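Local coordinates for protein beta-mannosidase (Trichoderma harzianum, PDB 4CVU) that probably hydrolyses terminal beta-D-mannose residues from the non-reducing ends of beta-mannosides, as a glycoside hydrolase of family 2, at residues Pro54-Leu59 against Ala394-Arg398; Ile390-Ala394 against Leu708-Trp712; Val399-Asn405 against Trp431-Ile435; Thr426-Asp430 against Arg474-His478. All blocks are in the same frame, centred on the assembly; numbering follows the deposited sequence.

How the contacts relate
All four contacts involve the catalytic barrel, centres 13 to 20 Å apart. Contact 1 ties the loop after strand 380-389 to helix 57-63 of the galactose-binding-like domain; contact 2, sharing Ala394, joins that loop to the one after the neighbouring parallel strand 702-705. Contact 3 sets helix 401-413 against helix 430-439, and contact 4 links the loop leading into helix 430-439 with the C-terminal part of helix 458-475 and the residues after it. Contact 1 closes before contacts 3 and 4 open, and these alternate along the chain inside the loop closed by contact 2. Contacts 3 and 4 share a cadmium; salt bridges from Asp393 to Arg398 and Arg403 tie the domain interface to the barrel's outer helices.

Contact 1 (Pro54-Leu59 against Ala394-Arg398)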
loop_
_atom_site.group_PDB
_atom_site.type_symbol
_atom_site.label_atom_id
_atom_site.label_comp_id
_atom_site.label_asym_id
_atom_site.label_seq_id
_atom_site.Cartn_x
_atom_site.Cartn_y
_atom_site.Cartn_z
ATOM N N PRO A 54 -17.654 13.928 18.443
ATOM C CA PRO A 54 -17.180 12.612 18.906
ATOM C C PRO A 54 -15.980 12.053 18.094
ATOM O O PRO A 54 -15.878 12.288 16.905
ATOM C CB PRO A 54 -18.394 11.706 18.690
ATOM C CG PRO A 54 -19.549 12.581 18.322
ATOM C CD PRO A 54 -18.975 13.856 17.788
ATOM N N SER A 55 -15.091 11.330 18.764
ATOM C CA SER A 55 -14.005 10.604 18.129
ATOM C C SER A 55 -13.365 9.577 19.065
ATOM O O SER A 55 -13.784 9.410 20.184
ATOM C CB SER A 55 -12.921 11.576 17.685
ATOM O OG SER A 55 -12.052 10.966 16.750
ATOM N N GLN A 56 -12.318 8.921 18.573
ATOM C CA GLN A 56 -11.410 8.154 19.392
ATOM C C GLN A 56 -9.983 8.475 18.969
ATOM O O GLN A 56 -9.747 8.884 17.853
ATOM C CB GLN A 56 -11.680 6.664 19.228
ATOM C CG GLN A 56 -12.994 6.189 19.823
ATOM C CD GLN A 56 -13.522 4.907 19.164
ATOM O OE1 GLN A 56 -13.313 4.697 17.976
ATOM N NE2 GLN A 56 -14.195 4.039 19.944
ATOM N N ALA A 57 -9.026 8.270 19.859
ATOM C CA ALA A 57 -7.662 8.727 19.661
ATOM C C ALA A 57 -6.973 8.199 18.390
ATOM O O ALA A 57 -6.294 8.968 17.708
ATOM C CB ALA A 57 -6.818 8.418 20.906
ATOM N N HIS A 58 -7.163 6.914 18.061
ATOM C CA HIS A 58 -6.648 6.375 16.772
ATOM C C HIS A 58 -7.077 7.251 15.598
ATOM O O HIS A 58 -6.264 7.555 14.700
ATOM C CB HIS A 58 -7.117 4.963 16.513
ATOM C CG HIS A 58 -6.582 3.976 17.480
ATOM N ND1 HIS A 58 -7.044 3.884 18.772
ATOM C CD2 HIS A 58 -5.631 3.028 17.342
ATOM C CE1 HIS A 58 -6.377 2.930 19.396
ATOM N NE2 HIS A 58 -5.515 2.398 18.545
ATOM N N LEU A 59 -8.329 7.678 15.596
ATOM C CA LEU A 59 -8.832 8.446 14.454
ATOM C C LEU A 59 -8.205 9.854 14.409
ATOM O O LEU A 59 -7.901 10.342 13.339
ATOM C CB LEU A 59 -10.373 8.520 14.422
ATOM C CG LEU A 59 -11.096 7.158 14.462
ATOM C CD1 LEU A 59 -12.600 7.401 14.544
ATOM C CD2 LEU A 59 -10.699 6.257 13.287
ATOM N N ALA A 394 -13.793 -0.834 13.395
ATOM C CA ALA A 394 -13.214 -0.910 14.724
ATOM C C ALA A 394 -13.387 0.425 15.482
ATOM O O ALA A 394 -13.210 0.472 16.711
ATOM C CB ALA A 394 -11.755 -1.349 14.658
ATOM N N PHE A 395 -13.708 1.493 14.754
ATOM C CA PHE A 395 -13.905 2.810 15.328
ATOM C C PHE A 395 -15.309 3.340 15.014
ATOM O O PHE A 395 -15.585 3.893 13.954
ATOM C CB PHE A 395 -12.818 3.756 14.830
ATOM C CG PHE A 395 -11.453 3.151 14.885
ATOM C CD1 PHE A 395 -10.769 3.049 16.096
ATOM C CD2 PHE A 395 -10.868 2.655 13.775
ATOM C CE1 PHE A 395 -9.510 2.477 16.148
ATOM C CE2 PHE A 395 -9.633 2.061 13.821
ATOM C CZ PHE A 395 -8.945 1.964 15.015
ATOM N N TRP A 396 -16.197 3.165 15.962
ATOM C CA TRP A 396 -17.616 3.465 15.769
ATOM C C TRP A 396 -17.862 4.913 15.337
ATOM O O TRP A 396 -18.684 5.149 14.470
ATOM C CB TRP A 396 -18.433 3.122 17.025
ATOM C CG TRP A 396 -18.956 1.684 17.008
ATOM C CD1 TRP A 396 -18.450 0.616 17.686
ATOM C CD2 TRP A 396 -20.037 1.192 16.231
ATOM N NE1 TRP A 396 -19.172 -0.529 17.387
ATOM C CE2 TRP A 396 -20.165 -0.189 16.502
ATOM C CE3 TRP A 396 -20.943 1.788 15.350
ATOM C CZ2 TRP A 396 -21.138 -0.960 15.934
ATOM C CZ3 TRP A 396 -21.902 1.028 14.781
ATOM C CH2 TRP A 396 -22.016 -0.351 15.090
ATOM N N PRO A 397 -17.096 5.866 15.883
ATOM C CA PRO A 397 -17.348 7.223 15.418
ATOM C C PRO A 397 -17.300 7.459 13.905
ATOM O O PRO A 397 -17.984 8.357 13.419
ATOM C CB PRO A 397 -16.280 8.030 16.132
ATOM C CG PRO A 397 -16.060 7.291 17.405
ATOM C CD PRO A 397 -16.102 5.844 16.960
ATOM N N ARG A 398 -16.513 6.693 13.145
ATOM C CA ARG A 398 -16.424 6.994 11.712
ATOM C C ARG A 398 -17.469 6.247 10.901
ATOM O O ARG A 398 -17.519 6.363 9.675
ATOM C CB ARG A 398 -14.989 6.748 11.172
ATOM C CG ARG A 398 -14.488 5.316 11.216
ATOM C CD ARG A 398 -13.073 5.293 10.613
ATOM N NE ARG A 398 -12.474 3.975 10.681
ATOM C CZ ARG A 398 -11.318 3.662 10.099
ATOM N NH1 ARG A 398 -10.607 4.595 9.474
ATOM N NH2 ARG A 398 -10.849 2.433 10.164
HETATM O O HOH W 1 -15.290 1.614 18.334
#
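Leu59 lies against Phe395 with both methyls engaged. Its CD2 sits 3.6 Å from Phe395 CG, approaching the ring obliquely, and also meets Arg398 CD at 3.7 Å; the same methyl lies over one face of the Arg398 guanidinium. That guanidinium is held by salt bridges to Asp393 and Glu69. Leu59 CD1 spans from Phe395 CB to the ring of Pro397, whose CB is 4.1 Å away.

With its CG anti to the carbonyl carbon (chi1 -45°), Phe395 directs its ring at the start of helix 57-63, where CE1 touches His58 CB at 3.5 Å; the two rings are inclined by 34°. Gln56 reaches the edge of the Phe395 ring with OE1 near the ring plane, and the same oxygen lies 3.2 Å from Pro397 CD. This OE1 is buried without a polar partner. The other end of the amide does better: Gln56 NE2 donates to a water 3.1 Å away, which in turn donates to Ala394 O and accepts from Trp396 N.

The arrangement is a domain interface of the family 2 type, the galactose-binding-like domain meeting a loop that follows a strand of the catalytic barrel.

Contact 2 (Ile390-Ala394 against Leu708-Trp712); sequences IPPDA and LNDIW
Asn709 reads the backbone of Ile390 with both ends of its amide. Ile390 N donates to Asn709 OD1 over 3.0 Å in a nearly straight bond (167°), arriving in the carbonyl plane on a lone pair. Asn709 ND2 returns a bond of 2.9 Å to Ile390 O; here the peptide oxygen lies in the amide plane, but the nitrogen stands above the plane of the Ile390 carbonyl. With an alanine here, the N-H and C=O of Ile390 would probably lose these mates and the loop be freer to shift.

Ile711 fills the other half of the contact. Its CB meets Pro391 O and lies 4.1 Å from Ile390 CD1. Beyond it, CG1, set anti to the backbone N (chi1 -155°), runs along the loop 390-394, 3.3 Å from Pro391 O and 3.5 Å from Asp393 C. At the tip, Ile711 CD1 lies 4.3 Å from Ala394 CB and also meets the carbonyl oxygen of Asp393. A water bridges the two segments here, accepting from Ala394 N and donating to Ile711 O at 2.6 Å.

Asp393 points away from 708-712, forming salt bridges with Arg398 and Arg403 and a hydrogen bond with Tyr722. Both segments follow adjacent parallel barrel strands, 380-389 and 702-705. Past the ends of those strands the side-chain amide supplies the donor and acceptor, and a water the second bridge, which implies that buried peptide groups stay satisfied where direct backbone pairing does not serve them.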
loop_
_atom_site.group_PDB
_atom_site.type_symbol
_atom_site.label_atom_id
_atom_site.label_comp_id
_atom_site.label_asym_id
_atom_site.label_seq_id
_atom_site.Cartn_x
_atom_site.Cartn_y
_atom_site.Cartn_z
ATOM N N ILE A 390 -22.107 -7.763 12.611
ATOM C CA ILE A 390 -21.015 -7.426 13.512
ATOM C C ILE A 390 -20.679 -5.936 13.299
ATOM O O ILE A 390 -21.153 -5.324 12.336
ATOM C CB ILE A 390 -19.774 -8.309 13.297
ATOM C CG1 ILE A 390 -19.174 -8.075 11.918
ATOM C CG2 ILE A 390 -20.121 -9.793 13.507
ATOM C CD1 ILE A 390 -17.670 -8.134 11.892
ATOM N N PRO A 391 -19.923 -5.337 14.210
ATOM C CA PRO A 391 -19.624 -3.901 13.997
ATOM C C PRO A 391 -18.938 -3.684 12.655
ATOM O O PRO A 391 -17.967 -4.363 12.353
ATOM C CB PRO A 391 -18.688 -3.559 15.145
ATOM C CG PRO A 391 -18.983 -4.598 16.181
ATOM C CD PRO A 391 -19.330 -5.846 15.461
ATOM N N PRO A 392 -19.425 -2.735 11.857
ATOM C CA PRO A 392 -18.781 -2.459 10.522
ATOM C C PRO A 392 -17.368 -1.836 10.590
ATOM O O PRO A 392 -16.674 -1.824 9.577
ATOM C CB PRO A 392 -19.745 -1.454 9.884
ATOM C CG PRO A 392 -20.294 -0.713 11.073
ATOM C CD PRO A 392 -20.477 -1.766 12.158
ATOM N N ASP A 393 -16.924 -1.363 11.762
ATOM C CA ASP A 393 -15.664 -0.660 11.865
ATOM C C ASP A 393 -15.113 -0.898 13.258
ATOM O O ASP A 393 -15.861 -1.170 14.200
ATOM C CB ASP A 393 -15.890 0.812 11.553
ATOM C CG ASP A 393 -14.638 1.543 11.032
ATOM O OD1 ASP A 393 -13.751 1.934 11.856
ATOM O OD2 ASP A 393 -14.529 1.776 9.788
ATOM N N ALA A 394 -13.793 -0.834 13.395
ATOM C CA ALA A 394 -13.214 -0.910 14.724
ATOM C C ALA A 394 -13.387 0.425 15.482
ATOM O O ALA A 394 -13.210 0.472 16.711
ATOM C CB ALA A 394 -11.755 -1.349 14.658
ATOM N N LEU A 708 -22.740 -11.516 8.247
ATOM C CA LEU A 708 -23.126 -10.657 7.157
ATOM C C LEU A 708 -21.892 -9.982 6.636
ATOM O O LEU A 708 -21.640 -9.980 5.429
ATOM C CB LEU A 708 -24.148 -9.596 7.615
ATOM C CG LEU A 708 -24.382 -8.405 6.636
ATOM C CD1 LEU A 708 -25.152 -8.844 5.425
ATOM C CD2 LEU A 708 -25.171 -7.336 7.311
ATOM N N ASN A 709 -21.128 -9.384 7.557
ATOM C CA ASN A 709 -20.233 -8.290 7.178
ATOM C C ASN A 709 -18.853 -8.335 7.840
ATOM O O ASN A 709 -18.667 -9.066 8.827
ATOM C CB ASN A 709 -20.920 -6.955 7.464
ATOM C CG ASN A 709 -21.142 -6.722 8.947
ATOM O OD1 ASN A 709 -21.699 -7.575 9.638
ATOM N ND2 ASN A 709 -20.709 -5.566 9.450
ATOM N N ASP A 710 -17.918 -7.510 7.325
ATOM C CA ASP A 710 -16.514 -7.472 7.769
ATOM C C ASP A 710 -16.170 -6.161 8.481
ATOM O O ASP A 710 -16.640 -5.096 8.083
ATOM C CB ASP A 710 -15.514 -7.579 6.601
ATOM C CG ASP A 710 -15.146 -9.012 6.245
ATOM O OD1 ASP A 710 -14.991 -9.855 7.141
ATOM O OD2 ASP A 710 -14.985 -9.293 5.023
ATOM N N ILE A 711 -15.322 -6.260 9.508
ATOM C CA ILE A 711 -14.800 -5.097 10.226
ATOM C C ILE A 711 -13.492 -4.547 9.636
ATOM O O ILE A 711 -13.110 -3.407 9.923
ATOM C CB ILE A 711 -14.579 -5.474 11.710
ATOM C CG1 ILE A 711 -14.646 -4.263 12.581
ATOM C CG2 ILE A 711 -13.280 -6.200 11.913
ATOM C CD1 ILE A 711 -14.578 -4.577 14.076
ATOM N N TRP A 712 -12.830 -5.352 8.799
ATOM C CA TRP A 712 -11.596 -4.963 8.108
ATOM C C TRP A 712 -11.284 -5.975 6.987
ATOM O O TRP A 712 -12.033 -6.928 6.777
ATOM C CB TRP A 712 -10.414 -4.794 9.101
ATOM C CG TRP A 712 -9.835 -6.041 9.684
ATOM C CD1 TRP A 712 -10.453 -7.222 9.888
ATOM C CD2 TRP A 712 -8.489 -6.205 10.159
ATOM N NE1 TRP A 712 -9.586 -8.119 10.458
ATOM C CE2 TRP A 712 -8.373 -7.516 10.632
ATOM C CE3 TRP A 712 -7.376 -5.374 10.215
ATOM C CZ2 TRP A 712 -7.171 -8.026 11.163
ATOM C CZ3 TRP A 712 -6.166 -5.892 10.741
ATOM C CH2 TRP A 712 -6.096 -7.212 11.209
HETATM O O HOH W 2 -12.156 -1.237 10.898
#

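Contact 3 (Val399-Asn405 against Trp431-Ile435); sequences VTSDRMN and WIYDI. With CD (cadmium ion), chain B; CD (cadmium ion), chain R.
The short helical segments 401-405 and 431-435 run in broadly the same direction, crossing at -34° with axes 10.8 Å apart, and Met404 lies opposite Ile432 in register. Trp431 reaches across beside them: its CG lies between the backbone N and the carbonyl carbon (chi1 69°), which sends the six-membered ring to the start of helix 401-413. There Trp431 CH2 meets Thr400 O at 3.4 Å, the oxygen lying at the ring edge near its plane, while Ser401 CA comes obliquely to within 3.5 Å of Trp431 CZ3. Ile432 CG1 lies over one face of the indole, toward its rim.

Thr400 is the N-cap of this helix, its OG1 accepting from Arg403 N at 3.0 Å. The two helices follow successive strands, 380-389 and 418-421, as outer helices of the beta/alpha barrel.

Met404 crosses the indole at about a right angle, with CG 3.6 Å from Trp431 CH2. Its chain then bends twice, carrying CE to Ile432 CG2 at 4.2 Å. Farther along, Ile435 rests its CG1 4.0 Å from Asn405 OD1, an oxygen that accepts from Arg439. Asp434 takes no part in the packing and binds a cadmium through both carboxylate oxygens, together with Asp430; Asp402 OD2 holds another cadmium at 2.2 Å.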
loop_
_atom_site.group_PDB
_atom_site.type_symbol
_atom_site.label_atom_id
_atom_site.label_comp_id
_atom_site.label_asym_id
_atom_site.label_seq_id
_atom_site.Cartn_x
_atom_site.Cartn_y
_atom_site.Cartn_z
ATOM N N VAL A 399 -18.318 5.460 11.574
ATOM C CA VAL A 399 -19.385 4.812 10.884
ATOM C C VAL A 399 -20.472 5.789 10.488
ATOM O O VAL A 399 -21.130 6.365 11.348
ATOM C CB VAL A 399 -19.990 3.716 11.732
ATOM C CG1 VAL A 399 -21.195 3.147 11.037
ATOM C CG2 VAL A 399 -18.957 2.665 11.980
ATOM N N THR A 400 -20.691 5.936 9.176
ATOM C CA THR A 400 -21.592 6.902 8.643
ATOM C C THR A 400 -22.939 6.347 8.226
ATOM O O THR A 400 -23.162 5.103 8.066
ATOM C CB THR A 400 -21.017 7.599 7.417
ATOM O OG1 THR A 400 -20.817 6.639 6.355
ATOM C CG2 THR A 400 -19.735 8.324 7.766
ATOM N N SER A 401 -23.854 7.297 8.109
ATOM C CA SER A 401 -25.188 7.069 7.561
ATOM C C SER A 401 -25.150 6.484 6.132
ATOM O O SER A 401 -25.830 5.490 5.825
ATOM C CB SER A 401 -25.949 8.397 7.636
ATOM O OG SER A 401 -27.149 8.338 6.955
ATOM N N ASP A 402 -24.326 7.067 5.272
ATOM C CA ASP A 402 -24.105 6.517 3.936
ATOM C C ASP A 402 -23.612 5.082 3.970
ATOM O O ASP A 402 -24.108 4.248 3.229
ATOM C CB ASP A 402 -23.099 7.355 3.169
ATOM C CG ASP A 402 -23.688 8.628 2.616
ATOM O OD1 ASP A 402 -24.913 8.832 2.669
ATOM O OD2 ASP A 402 -22.894 9.453 2.093
ATOM N N ARG A 403 -22.611 4.811 4.811
ATOM C CA ARG A 403 -22.052 3.485 4.917
ATOM C C ARG A 403 -23.126 2.486 5.372
ATOM O O ARG A 403 -23.180 1.375 4.873
ATOM C CB ARG A 403 -20.845 3.440 5.861
ATOM C CG ARG A 403 -19.514 3.830 5.220
ATOM C CD ARG A 403 -18.363 3.859 6.240
ATOM N NE ARG A 403 -18.063 2.491 6.676
ATOM C CZ ARG A 403 -17.165 2.139 7.596
ATOM N NH1 ARG A 403 -16.409 3.044 8.165
ATOM N NH2 ARG A 403 -16.988 0.834 7.885
ATOM N N MET A 404 -23.967 2.875 6.334
ATOM C CA MET A 404 -24.960 1.949 6.881
ATOM C C MET A 404 -26.178 1.846 5.950
ATOM O O MET A 404 -26.769 0.785 5.817
ATOM C CB MET A 404 -25.386 2.361 8.289
ATOM C CG MET A 404 -24.274 2.214 9.317
ATOM S SD MET A 404 -23.703 0.505 9.468
ATOM C CE MET A 404 -25.268 -0.360 9.676
ATOM N N ASN A 405 -26.514 2.930 5.254
ATOM C CA ASN A 405 -27.529 2.827 4.214
ATOM C C ASN A 405 -27.149 1.848 3.078
ATOM O O ASN A 405 -27.978 0.993 2.705
ATOM C CB ASN A 405 -27.937 4.226 3.696
ATOM C CG ASN A 405 -29.052 4.851 4.558
ATOM O OD1 ASN A 405 -30.087 4.238 4.755
ATOM N ND2 ASN A 405 -28.828 6.047 5.070
ATOM N N TRP A 431 -29.960 6.115 15.433
ATOM C CA TRP A 431 -30.027 6.335 14.007
ATOM C C TRP A 431 -29.940 5.058 13.155
ATOM O O TRP A 431 -30.483 5.032 12.061
ATOM C CB TRP A 431 -29.036 7.406 13.542
ATOM C CG TRP A 431 -27.588 7.044 13.616
ATOM C CD1 TRP A 431 -26.724 7.287 14.651
ATOM C CD2 TRP A 431 -26.814 6.433 12.586
ATOM N NE1 TRP A 431 -25.466 6.842 14.332
ATOM C CE2 TRP A 431 -25.491 6.313 13.072
ATOM C CE3 TRP A 431 -27.108 5.965 11.298
ATOM C CZ2 TRP A 431 -24.459 5.751 12.306
ATOM C CZ3 TRP A 431 -26.086 5.410 10.545
ATOM C CH2 TRP A 431 -24.773 5.311 11.054
ATOM N N ILE A 432 -29.327 3.996 13.676
ATOM C CA ILE A 432 -29.215 2.740 12.942
ATOM C C ILE A 432 -30.520 1.926 13.058
ATOM O O ILE A 432 -30.964 1.353 12.073
ATOM C CB ILE A 432 -27.991 1.905 13.406
ATOM C CG1 ILE A 432 -26.705 2.643 13.062
ATOM C CG2 ILE A 432 -28.000 0.532 12.734
ATOM C CD1 ILE A 432 -25.430 1.943 13.492
ATOM N N TYR A 433 -31.096 1.851 14.256
ATOM C CA TYR A 433 -32.429 1.265 14.440
ATOM C C TYR A 433 -33.450 2.034 13.595
ATOM O O TYR A 433 -34.375 1.448 13.084
ATOM C CB TYR A 433 -32.879 1.260 15.918
ATOM C CG TYR A 433 -32.373 0.071 16.741
ATOM C CD1 TYR A 433 -31.140 0.107 17.393
ATOM C CD2 TYR A 433 -33.143 -1.080 16.886
ATOM C CE1 TYR A 433 -30.675 -0.986 18.143
ATOM C CE2 TYR A 433 -32.696 -2.158 17.654
ATOM C CZ TYR A 433 -31.459 -2.106 18.284
ATOM O OH TYR A 433 -30.984 -3.175 19.045
ATOM N N ASP A 434 -33.277 3.343 13.432
ATOM C CA ASP A 434 -34.164 4.106 12.555
ATOM C C ASP A 434 -34.201 3.577 11.138
ATOM O O ASP A 434 -35.271 3.524 10.514
ATOM C CB ASP A 434 -33.721 5.572 12.465
ATOM C CG ASP A 434 -34.100 6.367 13.676
ATOM O OD1 ASP A 434 -34.876 5.871 14.556
ATOM O OD2 ASP A 434 -33.600 7.512 13.730
ATOM N N ILE A 435 -33.044 3.216 10.620
ATOM C CA ILE A 435 -32.928 2.709 9.283
ATOM C C ILE A 435 -33.678 1.367 9.229
ATOM O O ILE A 435 -34.488 1.092 8.345
ATOM C CB ILE A 435 -31.448 2.552 8.907
ATOM C CG1 ILE A 435 -30.868 3.963 8.648
ATOM C CG2 ILE A 435 -31.313 1.723 7.635
ATOM C CD1 ILE A 435 -29.386 4.056 8.694
HETATM CD CD CD B . -24.007 11.248 1.418
HETATM CD CD CD R . -34.752 8.171 15.839
HETATM O O HOH W 3 -34.443 10.179 15.205
HETATM O O HOH W 4 -37.069 8.189 16.936
#

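Contact 4 (Thr426-Asp430 against Arg474-His478). With CD (cadmium ion), chain S; CD (cadmium ion), chain R.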
loop_
_atom_site.group_PDB
_atom_site.type_symbol
_atom_site.label_atom_id
_atom_site.label_comp_id
_atom_site.label_asym_id
_atom_site.label_seq_id
_atom_site.Cartn_x
_atom_site.Cartn_y
_atom_site.Cartn_z
ATOM N N THR A 426 -21.710 -3.786 20.206
ATOM C CA THR A 426 -22.347 -2.775 21.018
ATOM C C THR A 426 -23.841 -2.594 20.851
ATOM O O THR A 426 -24.409 -3.122 19.898
ATOM C CB THR A 426 -21.663 -1.431 20.710
ATOM O OG1 THR A 426 -21.892 -0.515 21.792
ATOM C CG2 THR A 426 -22.163 -0.844 19.453
ATOM N N TYR A 427 -24.451 -1.783 21.742
ATOM C CA TYR A 427 -25.833 -1.310 21.561
ATOM C C TYR A 427 -25.844 -0.273 20.460
ATOM O O TYR A 427 -25.157 0.732 20.555
ATOM C CB TYR A 427 -26.466 -0.724 22.866
ATOM C CG TYR A 427 -26.340 -1.641 24.052
ATOM C CD1 TYR A 427 -27.234 -2.683 24.248
ATOM C CD2 TYR A 427 -25.274 -1.516 24.936
ATOM C CE1 TYR A 427 -27.097 -3.549 25.321
ATOM C CE2 TYR A 427 -25.133 -2.365 26.016
ATOM C CZ TYR A 427 -26.029 -3.396 26.186
ATOM O OH TYR A 427 -25.839 -4.252 27.248
ATOM N N LEU A 428 -26.632 -0.517 19.408
ATOM C CA LEU A 428 -26.625 0.370 18.264
ATOM C C LEU A 428 -27.225 1.711 18.599
ATOM O O LEU A 428 -28.209 1.827 19.360
ATOM C CB LEU A 428 -27.371 -0.231 17.055
ATOM C CG LEU A 428 -26.870 -1.576 16.514
ATOM C CD1 LEU A 428 -27.688 -1.966 15.304
ATOM C CD2 LEU A 428 -25.387 -1.548 16.156
ATOM N N PRO A 429 -26.653 2.756 18.022
ATOM C CA PRO A 429 -27.252 4.077 18.197
ATOM C C PRO A 429 -28.639 4.168 17.565
ATOM O O PRO A 429 -28.936 3.418 16.633
ATOM C CB PRO A 429 -26.259 5.000 17.460
ATOM C CG PRO A 429 -24.980 4.254 17.433
ATOM C CD PRO A 429 -25.339 2.799 17.371
ATOM N N ASP A 430 -29.481 5.070 18.083
ATOM C CA ASP A 430 -30.826 5.291 17.583
ATOM C C ASP A 430 -30.888 5.384 16.041
ATOM O O ASP A 430 -31.788 4.814 15.424
ATOM C CB ASP A 430 -31.462 6.573 18.232
ATOM C CG ASP A 430 -32.780 7.009 17.546
ATOM O OD1 ASP A 430 -33.809 6.253 17.510
ATOM O OD2 ASP A 430 -32.814 8.147 17.023
ATOM N N ARG A 474 -33.948 3.249 26.180
ATOM C CA ARG A 474 -33.600 4.016 24.966
ATOM C C ARG A 474 -34.173 3.395 23.690
ATOM O O ARG A 474 -34.709 4.106 22.850
ATOM C CB ARG A 474 -32.070 4.179 24.846
ATOM C CG ARG A 474 -31.584 4.945 23.606
ATOM C CD ARG A 474 -30.063 5.184 23.599
ATOM N NE ARG A 474 -29.313 3.940 23.520
ATOM C CZ ARG A 474 -29.008 3.303 22.382
ATOM N NH1 ARG A 474 -29.355 3.806 21.205
ATOM N NH2 ARG A 474 -28.346 2.161 22.425
ATOM N N LEU A 475 -34.058 2.074 23.584
ATOM C CA LEU A 475 -34.317 1.355 22.325
ATOM C C LEU A 475 -35.733 0.830 22.162
ATOM O O LEU A 475 -36.131 0.497 21.048
ATOM C CB LEU A 475 -33.330 0.198 22.181
ATOM C CG LEU A 475 -31.887 0.650 21.916
ATOM C CD1 LEU A 475 -30.927 -0.537 21.970
ATOM C CD2 LEU A 475 -31.776 1.325 20.566
ATOM N N ASN A 476 -36.505 0.810 23.266
ATOM C CA ASN A 476 -37.781 0.099 23.322
ATOM C C ASN A 476 -38.831 0.542 22.301
ATOM O O ASN A 476 -39.669 -0.247 21.899
ATOM C CB ASN A 476 -38.410 0.206 24.720
ATOM C CG ASN A 476 -39.469 -0.832 24.934
ATOM O OD1 ASN A 476 -39.186 -2.024 24.980
ATOM N ND2 ASN A 476 -40.702 -0.392 25.013
ATOM N N HIS A 477 -38.772 1.803 21.890
ATOM C CA HIS A 477 -39.773 2.348 20.981
ATOM C C HIS A 477 -39.584 2.016 19.505
ATOM O O HIS A 477 -40.428 2.376 18.688
ATOM C CB HIS A 477 -39.761 3.870 21.092
ATOM C CG HIS A 477 -38.570 4.501 20.470
ATOM N ND1 HIS A 477 -38.586 4.996 19.182
ATOM C CD2 HIS A 477 -37.317 4.704 20.937
ATOM C CE1 HIS A 477 -37.401 5.499 18.890
ATOM N NE2 HIS A 477 -36.616 5.328 19.932
ATOM N N HIS A 478 -38.437 1.412 19.161
ATOM C CA HIS A 478 -38.145 1.061 17.776
ATOM C C HIS A 478 -38.943 -0.131 17.325
ATOM O O HIS A 478 -38.824 -1.208 17.921
ATOM C CB HIS A 478 -36.652 0.772 17.619
ATOM C CG HIS A 478 -35.810 1.998 17.658
ATOM N ND1 HIS A 478 -35.841 2.935 16.651
ATOM C CD2 HIS A 478 -34.946 2.463 18.582
ATOM C CE1 HIS A 478 -34.993 3.904 16.929
ATOM N NE2 HIS A 478 -34.462 3.664 18.110
HETATM CD CD CD S . -34.150 6.594 20.128
HETATM CD CD CD R . -34.752 8.171 15.839
HETATM O O HOH W 5 -32.628 4.698 20.424
HETATM O O HOH W 3 -34.443 10.179 15.205
HETATM O O HOH W 4 -37.069 8.189 16.936
HETATM O O HOH W 6 -34.126 9.252 19.836
#
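Arg474 grips a single backbone oxygen with two nitrogens: NH1 donates to Leu428 O at 2.9 Å and NH2 at 3.1 Å, both nearly in the guanidinium plane. NH1 is tilted a little from the carbonyl plane of Leu428 and NH2 stands well above it. The N-H...O angles, 152° and 144°, are bent, as expected for two donors sharing one oxygen. The chain is extended through chi2 and bent at chi3 (64°), which brings the guanidinium end-on to that carbonyl, and Asn471 takes a further bond from NH2. A leucine in place of Arg474 would probably leave Leu428 O without either donor and the loop before helix 430-439 less firmly fixed.

Asp430 is the second polar centre. Its OD1 is shared by two cadmium ions, lying 2.7 Å from each, and OD2 binds one of them at 2.3 Å. The other is also held by His477 NE2 at 2.8 Å and by two waters, one of which is hydrogen-bonded to Arg474 O and His478 NE2. Asp434 also binds the cadmium held by Asp430 OD2.

These ligands join the start of helix 430-439, N-capped by Pro429, to the C-terminal side of helix 458-475, both outer helices of the barrel; there a type I beta turn runs from Leu475 to His478. His477 and His478 are fixed on their far sides by Arg345 O and Asp437.

Around the guanidinium, Tyr427 CB comes in at its edge, 3.5 Å from Arg474 NH2, while Leu475 CG lies over one face, toward its rim. Leu475 CD2 touches Leu428 O at 3.8 Å.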